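Local coordinates for protein putative sugar ABC transporter (Yersinia enterocolitica subsp. enterocolitica 8081, PDB 5ULB) that probably serves as the periplasmic sugar-binding component of an ABC transporter, holding a methylthioribose-like sugar, here its seleno analogue, between two lobes, at residues 21-26 with 53-58; 26-31 with 81-86; 92-97 with 112-117; 102-107 with 270-275; 211-216 with 236-241. All blocks are in the same frame, centred on the assembly; numbering follows the deposited sequence. Where two conformers were deposited one is given.

Contact 1. Residues 21-26 with 53-58; sequences KIAVIR and DTFLSN
Ala23, Val24, Ile25 and Arg26 run parallel to Asp53, Thr54, Phe55 and Leu56 as neighbouring strands; the axes of these short segments come within 4.7 Å and differ in direction by only 15°. Five backbone bonds alternate across the seam, from Asp53 N to Ile22 O at 2.8 Å to Ser57 N to Arg26 O at 3.1 Å, so the pairing carries on one residue past the end of strand 51-56. Phe55 N to Val24 O is short at 2.8 Å but bent, with 131° at the hydrogen.

Side chains divide between the two faces. On one, the Phe55 ring, its CG set beside the backbone N (chi1 -59°), swings back over the seam: Ala23 CB sits at the ring edge, 4.2 Å from CE2, while Ile25 CG1 approaches CD2 obliquely. On the other, Thr54 CG2 meets Val24 CB at 4.1 Å, and Leu56 lies alongside Arg26, its CD2 3.6 Å from Arg26 CB. The aliphatic root of the arginine is what touches here; its charged end goes on to Asn33, Thr34 and Ser82.

This is the first beta-alpha-beta unit of the fold. Helix 32-48, the crossover, packs on the Val24 and Arg26 face through Phe37, whereas helix 61-73 lies on the Ala23 and Ile25 face, where Phe67 also meets the Phe55 ring.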
# COMPACT_ATOMS: atom_id res chain seq x y z
N LYS A 21 8.39 -12.99 -18.38
CA LYS A 21 7.08 -12.34 -18.30
C LYS A 21 6.51 -12.48 -16.90
O LYS A 21 6.46 -13.62 -16.36
CB LYS A 21 6.14 -12.92 -19.36
CG LYS A 21 6.74 -12.89 -20.74
CD LYS A 21 6.05 -13.66 -21.83
CE LYS A 21 6.89 -13.47 -23.10
NZ LYS A 21 8.17 -14.26 -23.16
N ILE A 22 6.06 -11.36 -16.34
CA ILE A 22 5.50 -11.29 -15.01
C ILE A 22 4.06 -10.75 -15.09
O ILE A 22 3.82 -9.75 -15.79
CB ILE A 22 6.33 -10.33 -14.11
CG1 ILE A 22 7.80 -10.67 -14.18
CG2 ILE A 22 5.81 -10.32 -12.69
CD1 ILE A 22 8.27 -12.00 -13.73
N ALA A 23 3.17 -11.40 -14.38
CA ALA A 23 1.77 -10.90 -14.25
C ALA A 23 1.62 -10.33 -12.82
O ALA A 23 1.97 -11.03 -11.84
CB ALA A 23 0.78 -11.98 -14.52
N VAL A 24 1.05 -9.16 -12.72
CA VAL A 24 0.70 -8.57 -11.43
C VAL A 24 -0.81 -8.43 -11.33
O VAL A 24 -1.42 -7.80 -12.25
CB VAL A 24 1.38 -7.20 -11.28
CG1 VAL A 24 1.08 -6.57 -9.94
CG2 VAL A 24 2.85 -7.30 -11.59
N ILE A 25 -1.44 -9.00 -10.34
CA ILE A 25 -2.90 -8.94 -10.16
C ILE A 25 -3.10 -8.31 -8.79
O ILE A 25 -2.69 -8.88 -7.76
CB ILE A 25 -3.57 -10.29 -10.31
CG1 ILE A 25 -3.20 -11.02 -11.60
CG2 ILE A 25 -5.09 -10.03 -10.27
CD1 ILE A 25 -2.02 -11.92 -11.53
N ARG A 26 -3.82 -7.20 -8.77
CA ARG A 26 -4.08 -6.43 -7.55
C ARG A 26 -5.59 -6.32 -7.38
O ARG A 26 -6.33 -5.93 -8.30
CB ARG A 26 -3.35 -5.12 -7.50
CG ARG A 26 -3.64 -4.23 -6.30
CD ARG A 26 -2.51 -3.26 -6.06
NE ARG A 26 -2.89 -2.23 -5.14
CZ ARG A 26 -2.12 -1.74 -4.15
NH1 ARG A 26 -1.06 -2.40 -3.66
NH2 ARG A 26 -2.57 -0.70 -3.51
N ASP A 53 2.86 -7.40 -17.06
CA ASP A 53 1.46 -7.25 -17.41
C ASP A 53 0.67 -7.06 -16.12
O ASP A 53 0.71 -7.95 -15.28
CB ASP A 53 0.94 -8.48 -18.18
CG ASP A 53 1.54 -8.65 -19.58
OD1 ASP A 53 2.04 -7.67 -20.14
OD2 ASP A 53 1.42 -9.79 -20.12
N THR A 54 -0.06 -6.01 -15.99
CA THR A 54 -0.80 -5.63 -14.81
C THR A 54 -2.32 -5.72 -14.98
O THR A 54 -2.85 -5.42 -16.03
CB THR A 54 -0.39 -4.25 -14.23
OG1 THR A 54 -0.72 -3.24 -15.16
CG2 THR A 54 1.09 -4.15 -14.01
N PHE A 55 -2.99 -6.12 -13.90
CA PHE A 55 -4.43 -6.43 -13.93
C PHE A 55 -5.00 -5.94 -12.58
O PHE A 55 -4.45 -6.26 -11.51
CB PHE A 55 -4.69 -7.92 -14.07
CG PHE A 55 -4.10 -8.50 -15.28
CD1 PHE A 55 -4.79 -8.48 -16.48
CD2 PHE A 55 -2.80 -9.07 -15.26
CE1 PHE A 55 -4.18 -9.08 -17.65
CE2 PHE A 55 -2.24 -9.64 -16.34
CZ PHE A 55 -2.95 -9.57 -17.57
N LEU A 56 -6.10 -5.19 -12.64
CA LEU A 56 -6.82 -4.69 -11.44
C LEU A 56 -8.23 -5.24 -11.43
O LEU A 56 -8.92 -5.18 -12.44
CB LEU A 56 -6.93 -3.18 -11.43
CG LEU A 56 -5.60 -2.49 -11.10
CD1 LEU A 56 -5.74 -1.00 -11.25
CD2 LEU A 56 -5.05 -2.86 -9.74
N SER A 57 -8.66 -5.80 -10.29
CA SER A 57 -9.97 -6.36 -10.18
C SER A 57 -11.08 -5.38 -9.85
O SER A 57 -12.28 -5.81 -9.82
CB SER A 57 -10.04 -7.45 -9.10
OG SER A 57 -9.92 -6.78 -7.83
N ASN A 58 -10.71 -4.13 -9.47
CA ASN A 58 -11.65 -3.12 -8.88
C ASN A 58 -12.25 -3.62 -7.54
O ASN A 58 -13.29 -3.07 -7.07
CB ASN A 58 -12.79 -2.56 -9.74
CG ASN A 58 -12.43 -1.21 -10.46
OD1 ASN A 58 -12.24 -0.03 -9.94
ND2 ASN A 58 -12.44 -1.41 -11.73

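Contact 2. Residues 26-31 with 81-86; sequences RNLGSD and LSQGRD
Gln83 bends at chi2 (81°) and carries its OE1 over the guanidinium of Arg26, whose chain runs extended as far as NE. OE1 lies 3.0 Å above that plane, toward its rim, and the amide and guanidinium planes stand 75° apart. The approach over the face gives no bond from the arginine to OE1, which instead accepts from Ser82 OG at 2.6 Å. The same hydroxyl receives Arg26 NH1 at 3.0 Å, so Ser82 relays between the two; NH2 goes on to Asn33 and NE to Thr34.

Asn27 N donates to Ser82 O at 2.9 Å, and Asn27 ND2 reaches Gln83 O at 3.1 Å, that oxygen lying in the amide plane of Asn27. Asn27 OD1 is bonded to Ser57 OG, and ND2 also to Asp61. Leu28 CD1 rests 3.8 Å from Gln83 CD, its side chain crossing the glutamine at about a right angle.

Leu28 and Gln83 line the sugar pocket, and Gln83 NE2 makes a weak hydrogen bond to O4 of the bound sugar. The contact sits where strands 21-26 and 78-82 run out into loops, with Phe37 of helix 32-48 against Arg26 and Ser82, and Phe106 of strand 102-106 against Arg26, Ser82 and Gln83.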
# COMPACT_ATOMS: atom_id res chain seq x y z
N ARG A 26 -3.82 -7.20 -8.77
CA ARG A 26 -4.08 -6.43 -7.55
C ARG A 26 -5.59 -6.32 -7.38
O ARG A 26 -6.33 -5.93 -8.30
CB ARG A 26 -3.35 -5.12 -7.50
CG ARG A 26 -3.64 -4.23 -6.30
CD ARG A 26 -2.51 -3.26 -6.06
NE ARG A 26 -2.89 -2.23 -5.14
CZ ARG A 26 -2.12 -1.74 -4.15
NH1 ARG A 26 -1.06 -2.40 -3.66
NH2 ARG A 26 -2.57 -0.70 -3.51
N ASN A 27 -6.10 -6.61 -6.15
CA ASN A 27 -7.51 -6.67 -5.86
C ASN A 27 -8.14 -5.35 -5.47
O ASN A 27 -8.87 -5.30 -4.47
CB ASN A 27 -7.74 -7.73 -4.79
CG ASN A 27 -9.15 -8.20 -4.66
OD1 ASN A 27 -9.95 -8.18 -5.61
ND2 ASN A 27 -9.46 -8.79 -3.49
N LEU A 28 -7.80 -4.27 -6.20
CA LEU A 28 -8.30 -2.95 -5.96
C LEU A 28 -8.57 -2.28 -7.29
O LEU A 28 -8.33 -2.88 -8.36
CB LEU A 28 -7.34 -2.12 -5.06
CG LEU A 28 -7.15 -2.63 -3.63
CD1 LEU A 28 -6.08 -1.80 -2.97
CD2 LEU A 28 -8.44 -2.47 -2.86
N GLY A 29 -9.07 -1.06 -7.25
CA GLY A 29 -9.17 -0.19 -8.40
C GLY A 29 -8.00 0.75 -8.52
O GLY A 29 -6.91 0.49 -7.98
N SER A 30 -8.18 1.87 -9.22
CA SER A 30 -7.11 2.79 -9.54
C SER A 30 -6.94 3.92 -8.55
O SER A 30 -6.73 5.07 -8.96
CB SER A 30 -7.24 3.25 -10.99
OG SER A 30 -8.52 3.86 -11.18
N ASP A 31 -6.98 3.61 -7.29
CA ASP A 31 -6.65 4.59 -6.25
C ASP A 31 -5.16 4.98 -6.36
O ASP A 31 -4.38 4.31 -7.01
CB ASP A 31 -6.96 3.99 -4.89
CG ASP A 31 -6.18 2.75 -4.59
OD1 ASP A 31 -6.58 1.67 -5.10
OD2 ASP A 31 -5.11 2.84 -3.93
N LEU A 81 0.81 -11.09 -6.48
CA LEU A 81 -0.52 -10.76 -6.05
C LEU A 81 -0.51 -9.66 -5.04
O LEU A 81 0.41 -9.58 -4.22
CB LEU A 81 -1.23 -11.95 -5.45
CG LEU A 81 -1.30 -13.27 -6.25
CD1 LEU A 81 -2.13 -14.29 -5.56
CD2 LEU A 81 -1.79 -12.94 -7.67
N SER A 82 -1.58 -8.85 -5.02
CA SER A 82 -1.72 -7.80 -4.02
C SER A 82 -3.17 -7.74 -3.57
O SER A 82 -4.08 -7.70 -4.41
CB SER A 82 -1.24 -6.50 -4.63
OG SER A 82 -1.20 -5.40 -3.76
N GLN A 83 -3.39 -7.74 -2.24
CA GLN A 83 -4.70 -7.69 -1.66
C GLN A 83 -5.60 -8.87 -1.97
O GLN A 83 -6.83 -8.79 -1.90
CB GLN A 83 -5.46 -6.36 -1.91
CG GLN A 83 -4.85 -5.10 -1.15
CD GLN A 83 -3.72 -4.50 -1.80
OE1 GLN A 83 -3.57 -4.65 -3.02
NE2 GLN A 83 -2.87 -3.82 -1.06
N GLY A 84 -4.99 -10.04 -2.21
CA GLY A 84 -5.79 -11.29 -2.30
C GLY A 84 -6.41 -11.63 -0.97
O GLY A 84 -5.75 -11.53 0.07
N ARG A 85 -7.68 -12.01 -0.99
CA ARG A 85 -8.44 -12.23 0.23
C ARG A 85 -8.64 -13.72 0.52
O ARG A 85 -8.49 -14.60 -0.35
CB ARG A 85 -9.78 -11.48 0.19
CG ARG A 85 -9.62 -10.00 0.14
CD ARG A 85 -10.97 -9.22 0.11
NE ARG A 85 -11.89 -9.73 1.06
CZ ARG A 85 -13.00 -9.19 1.27
NH1 ARG A 85 -13.82 -9.73 2.19
NH2 ARG A 85 -13.31 -8.18 0.47
N ASP A 86 -9.05 -13.95 1.74
CA ASP A 86 -9.68 -15.23 2.06
C ASP A 86 -11.06 -15.28 1.41
O ASP A 86 -11.69 -14.27 1.22
CB ASP A 86 -9.88 -15.29 3.62
CG ASP A 86 -8.61 -15.77 4.39
OD1 ASP A 86 -7.96 -16.74 3.91
OD2 ASP A 86 -8.39 -15.18 5.46

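Contact 3. Residues 92-97 with 112-117; sequences LVKRIV and GDIPGL
Ile114 is the residue helix 89-98 closes on: its CD1 lies 3.9 Å from Val93 CG1 and equally 3.9 Å from Lys94 CG, and its CG2 meets Val97 CG2 at 3.9 Å. The isoleucine thus spans one turn of the helix, with its longer branch at the Val93 and Lys94 end and its short branch at Val97. Setting CG1 beside the backbone N (chi1 -61°) turns CG2 toward the carbonyl side, which lets the two branches reach different residues. Of Lys94, it is the aliphatic CG that touches, while the chain stretches on past the contact.

Leu117 comes in at about a right angle to Val93, placing both CD1 and CD2 3.9 Å from Val93 CG1. At the far end, Val97 CG1 lies 3.8 Å from Pro115 O.

A type II beta turn from Ile114 to Leu117, closed by Leu117 N to Ile114 O at 3.1 Å, directs both hydrophobic side chains at the helix. Gly116 takes up the positive phi that such a turn asks of its third residue. Behind this layer, Val103 touches Val97 and Leu117, and Ile110 touches Val93 and Leu117.

Methyl and methylene groups make almost all of this interface, with no polar bond between the helix and the turn, so the loop before strand 118-122 is probably held against helix 89-98 mainly by shape and partial exclusion of water.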
# COMPACT_ATOMS: atom_id res chain seq x y z
N LEU A 92 -5.10 -20.64 -4.38
CA LEU A 92 -4.66 -20.03 -5.65
C LEU A 92 -3.14 -20.03 -5.74
O LEU A 92 -2.52 -20.41 -6.71
CB LEU A 92 -5.15 -18.59 -5.82
CG LEU A 92 -6.31 -18.14 -6.65
CD1 LEU A 92 -6.33 -16.63 -6.66
CD2 LEU A 92 -6.11 -18.66 -8.03
N VAL A 93 -2.49 -19.60 -4.62
CA VAL A 93 -1.03 -19.57 -4.56
C VAL A 93 -0.43 -20.93 -4.60
O VAL A 93 0.58 -21.15 -5.26
CB VAL A 93 -0.56 -18.71 -3.39
CG1 VAL A 93 0.96 -18.78 -3.26
CG2 VAL A 93 -0.98 -17.27 -3.55
N LYS A 94 -1.05 -21.88 -3.92
CA LYS A 94 -0.57 -23.24 -4.03
C LYS A 94 -0.58 -23.77 -5.52
O LYS A 94 0.30 -24.51 -5.96
CB LYS A 94 -1.31 -24.27 -3.17
CG LYS A 94 -1.04 -24.04 -1.67
CD LYS A 94 -1.91 -24.99 -0.84
CE LYS A 94 -1.60 -24.74 0.61
NZ LYS A 94 -2.41 -25.64 1.42
N ARG A 95 -1.60 -23.34 -6.29
CA ARG A 95 -1.71 -23.76 -7.68
C ARG A 95 -0.57 -23.05 -8.53
O ARG A 95 0.01 -23.63 -9.44
CB ARG A 95 -3.10 -23.45 -8.23
CG ARG A 95 -3.42 -24.19 -9.54
CD ARG A 95 -4.95 -24.41 -9.76
NE ARG A 95 -5.43 -23.31 -10.52
CZ ARG A 95 -5.24 -23.13 -11.82
NH1 ARG A 95 -5.72 -22.01 -12.38
NH2 ARG A 95 -4.55 -24.00 -12.60
N ILE A 96 -0.26 -21.81 -8.18
CA ILE A 96 0.79 -21.08 -8.87
C ILE A 96 2.07 -21.86 -8.65
O ILE A 96 2.81 -22.14 -9.59
CB ILE A 96 0.93 -19.65 -8.31
CG1 ILE A 96 -0.31 -18.80 -8.66
CG2 ILE A 96 2.16 -18.95 -8.89
CD1 ILE A 96 -0.35 -17.42 -7.99
N VAL A 97 2.38 -22.16 -7.41
CA VAL A 97 3.63 -22.90 -7.06
C VAL A 97 3.68 -24.27 -7.76
O VAL A 97 4.72 -24.71 -8.31
CB VAL A 97 3.76 -23.06 -5.55
CG1 VAL A 97 4.93 -23.96 -5.24
CG2 VAL A 97 3.96 -21.69 -4.93
N GLY A 112 -0.73 -20.82 6.53
CA GLY A 112 0.33 -21.78 6.48
C GLY A 112 1.55 -21.37 5.76
O GLY A 112 1.70 -20.20 5.33
N ASP A 113 2.42 -22.32 5.51
CA ASP A 113 3.72 -22.03 4.95
C ASP A 113 3.64 -22.73 3.60
O ASP A 113 3.49 -23.93 3.51
CB ASP A 113 4.87 -22.68 5.75
CG ASP A 113 6.22 -22.62 4.97
OD1 ASP A 113 6.97 -21.54 4.97
OD2 ASP A 113 6.53 -23.67 4.34
N ILE A 114 3.75 -21.95 2.56
CA ILE A 114 3.82 -22.43 1.22
C ILE A 114 5.31 -22.38 0.78
O ILE A 114 5.86 -21.27 0.54
CB ILE A 114 2.92 -21.60 0.28
CG1 ILE A 114 1.45 -21.72 0.73
CG2 ILE A 114 3.07 -22.10 -1.13
CD1 ILE A 114 0.51 -20.85 -0.04
N PRO A 115 5.91 -23.51 0.50
CA PRO A 115 7.34 -23.44 0.16
C PRO A 115 7.52 -22.69 -1.20
O PRO A 115 6.83 -22.95 -2.13
CB PRO A 115 7.78 -24.89 0.06
CG PRO A 115 6.75 -25.65 0.92
CD PRO A 115 5.45 -24.87 0.84
N GLY A 116 8.50 -21.77 -1.25
CA GLY A 116 8.71 -20.96 -2.40
C GLY A 116 8.07 -19.64 -2.47
O GLY A 116 8.51 -18.77 -3.27
N LEU A 117 7.09 -19.41 -1.59
CA LEU A 117 6.37 -18.13 -1.52
C LEU A 117 7.15 -17.17 -0.60
O LEU A 117 7.63 -17.58 0.44
CB LEU A 117 4.97 -18.40 -0.95
CG LEU A 117 4.13 -17.14 -0.80
CD1 LEU A 117 3.85 -16.45 -2.12
CD2 LEU A 117 2.86 -17.51 -0.10

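Contact 4. Residues 102-107 with 270-275; sequences AVSVFD and LRLVAK
Val273 turns its two methyls to different residues of strand 102-106: CG1 toward Ala102 CB at 4.1 Å, and CG2 toward Ser104, 3.9 Å from its CB and 3.8 Å from its backbone N. Here a helix is laid on a sheet within the first lobe of a periplasmic sugar-binding fold. The axes of these short segments pass 7.4 Å apart, and the two N-to-C directions differ by 157°, so helix 262-278 runs roughly antiparallel to the strand beneath it.

The alternation of the strand decides what the helix meets. Ala102 and Ser104 point toward it, while Val103 turns away, to the face where helix 89-98 packs. Val273 CG1 is anti to the backbone N (chi1 172°) and CG2 lies beside that N, which spreads the fork along the strand and straddles two residues of the same face. Leu272 meets the hydroxyl of the same Ser104 through CD1.

Across the sheet the strand bonds to 78-82, and Val273 also touches Ile80 there; Leu272 touches Thr120 of strand 118-122. The helix therefore spans several neighbouring strands. Beyond the packed part, Asp107 lines the sugar pocket for both anomers and Phe106 for the beta anomer. The Ser104 side chain is about 13 Å from the bound beta anomer. Ser104 OG, hydrogen-bonded to Asn269, about a turn before Leu272 on the same helix, still lies just 3.7 Å from Leu272 CD1.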
# COMPACT_ATOMS: atom_id res chain seq x y z
N ALA A 102 7.15 -18.64 -10.32
CA ALA A 102 7.69 -17.88 -9.17
C ALA A 102 6.63 -16.90 -8.66
O ALA A 102 5.91 -16.27 -9.46
CB ALA A 102 8.93 -17.10 -9.60
N VAL A 103 6.56 -16.72 -7.29
CA VAL A 103 5.48 -15.92 -6.77
C VAL A 103 5.90 -15.16 -5.51
O VAL A 103 6.52 -15.77 -4.60
CB VAL A 103 4.19 -16.72 -6.57
CG1 VAL A 103 4.44 -18.01 -5.77
CG2 VAL A 103 3.04 -15.90 -6.04
N SER A 104 5.51 -13.89 -5.45
CA SER A 104 5.56 -13.12 -4.24
C SER A 104 4.18 -12.46 -4.08
O SER A 104 3.55 -12.09 -5.09
CB SER A 104 6.66 -12.06 -4.29
OG SER A 104 6.82 -11.34 -3.11
N VAL A 105 3.72 -12.24 -2.82
CA VAL A 105 2.49 -11.65 -2.58
C VAL A 105 2.64 -10.50 -1.60
O VAL A 105 3.56 -10.46 -0.79
CB VAL A 105 1.38 -12.61 -2.16
CG1 VAL A 105 1.21 -13.74 -3.22
CG2 VAL A 105 1.62 -13.19 -0.78
N PHE A 106 1.72 -9.54 -1.72
CA PHE A 106 1.67 -8.35 -0.86
C PHE A 106 0.27 -8.21 -0.29
O PHE A 106 -0.71 -8.29 -1.04
CB PHE A 106 2.05 -7.11 -1.62
CG PHE A 106 1.93 -5.84 -0.81
CD1 PHE A 106 2.74 -5.61 0.32
CD2 PHE A 106 1.00 -4.93 -1.11
CE1 PHE A 106 2.52 -4.49 1.08
CE2 PHE A 106 0.83 -3.80 -0.33
CZ PHE A 106 1.53 -3.59 0.82
N ASP A 107 0.13 -8.03 1.02
CA ASP A 107 -1.16 -7.83 1.66
C ASP A 107 -2.18 -8.88 1.26
O ASP A 107 -3.37 -8.52 1.12
CB ASP A 107 -1.69 -6.41 1.33
CG ASP A 107 -1.17 -5.36 2.26
OD1 ASP A 107 -0.47 -5.66 3.26
OD2 ASP A 107 -1.54 -4.14 1.97
N LEU A 270 8.90 -7.27 -7.18
CA LEU A 270 9.54 -7.68 -8.43
C LEU A 270 10.90 -8.27 -8.16
O LEU A 270 11.26 -9.27 -8.75
CB LEU A 270 9.52 -6.48 -9.43
CG LEU A 270 9.83 -6.78 -10.86
CD1 LEU A 270 11.31 -6.99 -11.13
CD2 LEU A 270 8.98 -7.81 -11.48
N ARG A 271 11.72 -7.58 -7.35
CA ARG A 271 13.06 -8.09 -7.02
C ARG A 271 12.98 -9.52 -6.48
O ARG A 271 13.79 -10.40 -6.81
CB ARG A 271 13.76 -7.20 -5.97
CG ARG A 271 14.05 -5.82 -6.42
CD ARG A 271 14.73 -5.06 -5.27
NE ARG A 271 14.81 -3.64 -5.56
CZ ARG A 271 15.21 -2.72 -4.68
NH1 ARG A 271 15.57 -3.06 -3.48
NH2 ARG A 271 15.26 -1.46 -5.02
N LEU A 272 12.02 -9.78 -5.59
CA LEU A 272 11.82 -11.11 -5.03
C LEU A 272 11.51 -12.17 -6.09
O LEU A 272 12.08 -13.22 -6.08
CB LEU A 272 10.76 -11.09 -3.91
CG LEU A 272 11.22 -10.40 -2.61
CD1 LEU A 272 10.00 -9.98 -1.80
CD2 LEU A 272 12.06 -11.40 -1.84
N VAL A 273 10.59 -11.81 -7.00
CA VAL A 273 10.31 -12.75 -8.11
C VAL A 273 11.48 -12.96 -9.01
O VAL A 273 11.76 -14.08 -9.43
CB VAL A 273 9.06 -12.27 -8.85
CG1 VAL A 273 8.84 -13.06 -10.11
CG2 VAL A 273 7.86 -12.41 -7.99
N ALA A 274 12.26 -11.90 -9.31
CA ALA A 274 13.45 -12.06 -10.06
C ALA A 274 14.45 -13.05 -9.44
O ALA A 274 15.01 -13.89 -10.12
CB ALA A 274 14.11 -10.72 -10.29
N LYS A 275 14.68 -12.89 -8.14
CA LYS A 275 15.58 -13.83 -7.43
C LYS A 275 15.01 -15.24 -7.49
O LYS A 275 15.83 -16.18 -7.62
CB LYS A 275 15.75 -13.34 -6.00
CG LYS A 275 16.60 -12.11 -5.85
CD LYS A 275 16.76 -11.64 -4.41
CE LYS A 275 17.49 -12.62 -3.51
NZ LYS A 275 18.87 -12.65 -3.76

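Contact 5. Residues 211-216 with 236-241; sequences GTWDAF and SIDISN
Ile237 N donates to Gly211 O at 3.0 Å, the last link between the parallel strands, and Asp214 N donates to Asp238 OD2 at 3.1 Å. The carboxylate oxygen takes that N-H on its anti lone pair, away from OD1, which comes close to O2 of the sugar. Ser236 OG bonds forward to the carbonyl of the next residue, Ile237 O, from above the carbonyl plane; it also bonds to Thr217.

The two acidic groups come close as well. Asp214 OD1 and Asp238 OD2 are 3.7 Å apart, with carboxylate planes 67° from each other, a spacing that would tend to raise the cost of holding both charges. Asp238 OD2 also meets the Trp213 ring at its edge, 3.3 Å from CD1, the carboxylate standing almost perpendicular to the indole at 89°. A water at this corner lies 2.8 Å from Ile239 O and makes a weak contact with Asp214 OD2; more acceptors surround it than it has protons, so both bonds need not be made at once.

These residues sit at the carboxyl ends of strands 208-211 and 233-237, joined through helix 214-226 as a beta-alpha-beta crossover of the second lobe. Thr212, Trp213 and Asp238 line the sugar pocket at this edge.

Van der Waals contacts remain: Asp214 CG presses on Asp238 CB at 3.4 Å, and Ile237 CB lies 3.7 Å from Thr212 O.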
# COMPACT_ATOMS: atom_id res chain seq x y z
N GLY A 211 -7.98 7.95 9.11
CA GLY A 211 -8.16 7.28 7.83
C GLY A 211 -7.11 6.20 7.64
O GLY A 211 -5.91 6.44 7.62
N THR A 212 -7.63 4.94 7.43
CA THR A 212 -6.74 3.78 7.34
C THR A 212 -6.18 3.52 5.97
O THR A 212 -5.33 2.70 5.81
CB THR A 212 -7.43 2.54 7.84
OG1 THR A 212 -8.53 2.20 6.99
CG2 THR A 212 -7.88 2.68 9.28
N TRP A 213 -6.60 4.35 5.00
CA TRP A 213 -6.13 4.29 3.62
C TRP A 213 -6.27 5.69 3.06
O TRP A 213 -7.31 6.31 3.27
CB TRP A 213 -7.00 3.34 2.79
CG TRP A 213 -6.82 3.21 1.31
CD1 TRP A 213 -5.76 3.42 0.52
CD2 TRP A 213 -7.82 2.56 0.48
NE1 TRP A 213 -6.05 3.00 -0.81
CE2 TRP A 213 -7.30 2.46 -0.83
CE3 TRP A 213 -9.13 2.18 0.72
CZ2 TRP A 213 -8.08 1.88 -1.85
CZ3 TRP A 213 -9.87 1.57 -0.30
CH2 TRP A 213 -9.29 1.47 -1.57
N ASP A 214 -5.29 6.21 2.39
CA ASP A 214 -5.36 7.61 1.97
C ASP A 214 -6.44 7.86 0.91
O ASP A 214 -6.87 9.01 0.76
CB ASP A 214 -4.05 8.23 1.54
CG ASP A 214 -3.36 7.64 0.31
OD1 ASP A 214 -3.78 6.56 -0.11
OD2 ASP A 214 -2.41 8.37 -0.16
N ALA A 215 -6.93 6.80 0.22
CA ALA A 215 -8.10 7.01 -0.63
C ALA A 215 -9.28 7.47 0.16
O ALA A 215 -10.07 8.32 -0.30
CB ALA A 215 -8.42 5.71 -1.40
N PHE A 216 -9.49 6.92 1.34
CA PHE A 216 -10.51 7.39 2.23
C PHE A 216 -10.20 8.79 2.74
O PHE A 216 -11.10 9.65 2.71
CB PHE A 216 -10.67 6.45 3.46
CG PHE A 216 -11.11 5.03 3.19
CD1 PHE A 216 -12.02 4.71 2.20
CD2 PHE A 216 -10.65 3.97 3.98
CE1 PHE A 216 -12.47 3.41 2.04
CE2 PHE A 216 -11.08 2.69 3.83
CZ PHE A 216 -12.00 2.42 2.85
N SER A 236 -3.73 10.03 8.90
CA SER A 236 -3.81 9.00 7.87
C SER A 236 -2.65 8.05 7.85
O SER A 236 -1.52 8.36 8.20
CB SER A 236 -3.91 9.76 6.48
OG SER A 236 -4.39 8.91 5.44
N ILE A 237 -2.94 6.93 7.21
CA ILE A 237 -1.98 5.97 6.66
C ILE A 237 -1.87 6.22 5.15
O ILE A 237 -2.88 6.66 4.52
CB ILE A 237 -2.42 4.56 7.01
CG1 ILE A 237 -2.34 4.36 8.57
CG2 ILE A 237 -1.58 3.50 6.32
CD1 ILE A 237 -2.91 3.10 9.10
N ASP A 238 -0.72 5.99 4.62
CA ASP A 238 -0.37 6.11 3.21
C ASP A 238 0.03 7.50 2.75
O ASP A 238 -0.31 8.46 3.42
CB ASP A 238 -1.40 5.55 2.21
CG ASP A 238 -1.87 4.18 2.48
OD1 ASP A 238 -1.02 3.28 2.78
OD2 ASP A 238 -3.13 3.94 2.37
N ILE A 239 0.71 7.60 1.61
CA ILE A 239 1.02 8.88 1.05
C ILE A 239 0.96 8.80 -0.46
O ILE A 239 1.08 7.75 -1.07
CB ILE A 239 2.48 9.35 1.45
CG1 ILE A 239 2.73 10.83 1.31
CG2 ILE A 239 3.56 8.52 0.77
CD1 ILE A 239 1.85 11.67 2.21
N SER A 240 0.71 9.94 -1.09
CA SER A 240 0.63 10.10 -2.52
C SER A 240 0.90 11.56 -2.83
O SER A 240 0.86 12.42 -1.93
CB SER A 240 -0.77 9.62 -3.06
OG SER A 240 -1.73 10.57 -2.66
N ASN A 241 1.06 11.90 -4.12
CA ASN A 241 1.29 13.28 -4.48
C ASN A 241 0.13 14.13 -4.04
O ASN A 241 0.36 15.27 -3.55
CB ASN A 241 1.51 13.43 -5.98
CG ASN A 241 2.79 12.84 -6.47
OD1 ASN A 241 3.76 12.53 -5.71
ND2 ASN A 241 2.87 12.68 -7.81
O HOH W 1 -0.97 5.84 -1.30

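In the fold
From the N terminus, contact 1 closes the loop through helix 32-48, pairing strand 21-26 with the edge strand 51-56. Contact 2 starts from the same Arg26 and crosses contact 1 along the chain, tying the loop after strand 21-26 to the end of strand 78-82. Contact 3 follows in series, closing a short loop round strand 102-106, and it crosses contact 4, whose first segment lies inside that loop. Contact 4 then spans the chain to helix 262-278, and contact 5, in the other lobe, nests inside its long loop. Asp31 and Leu28 of contact 2 touch Trp213 of contact 5, linking the lobes beside the sugar.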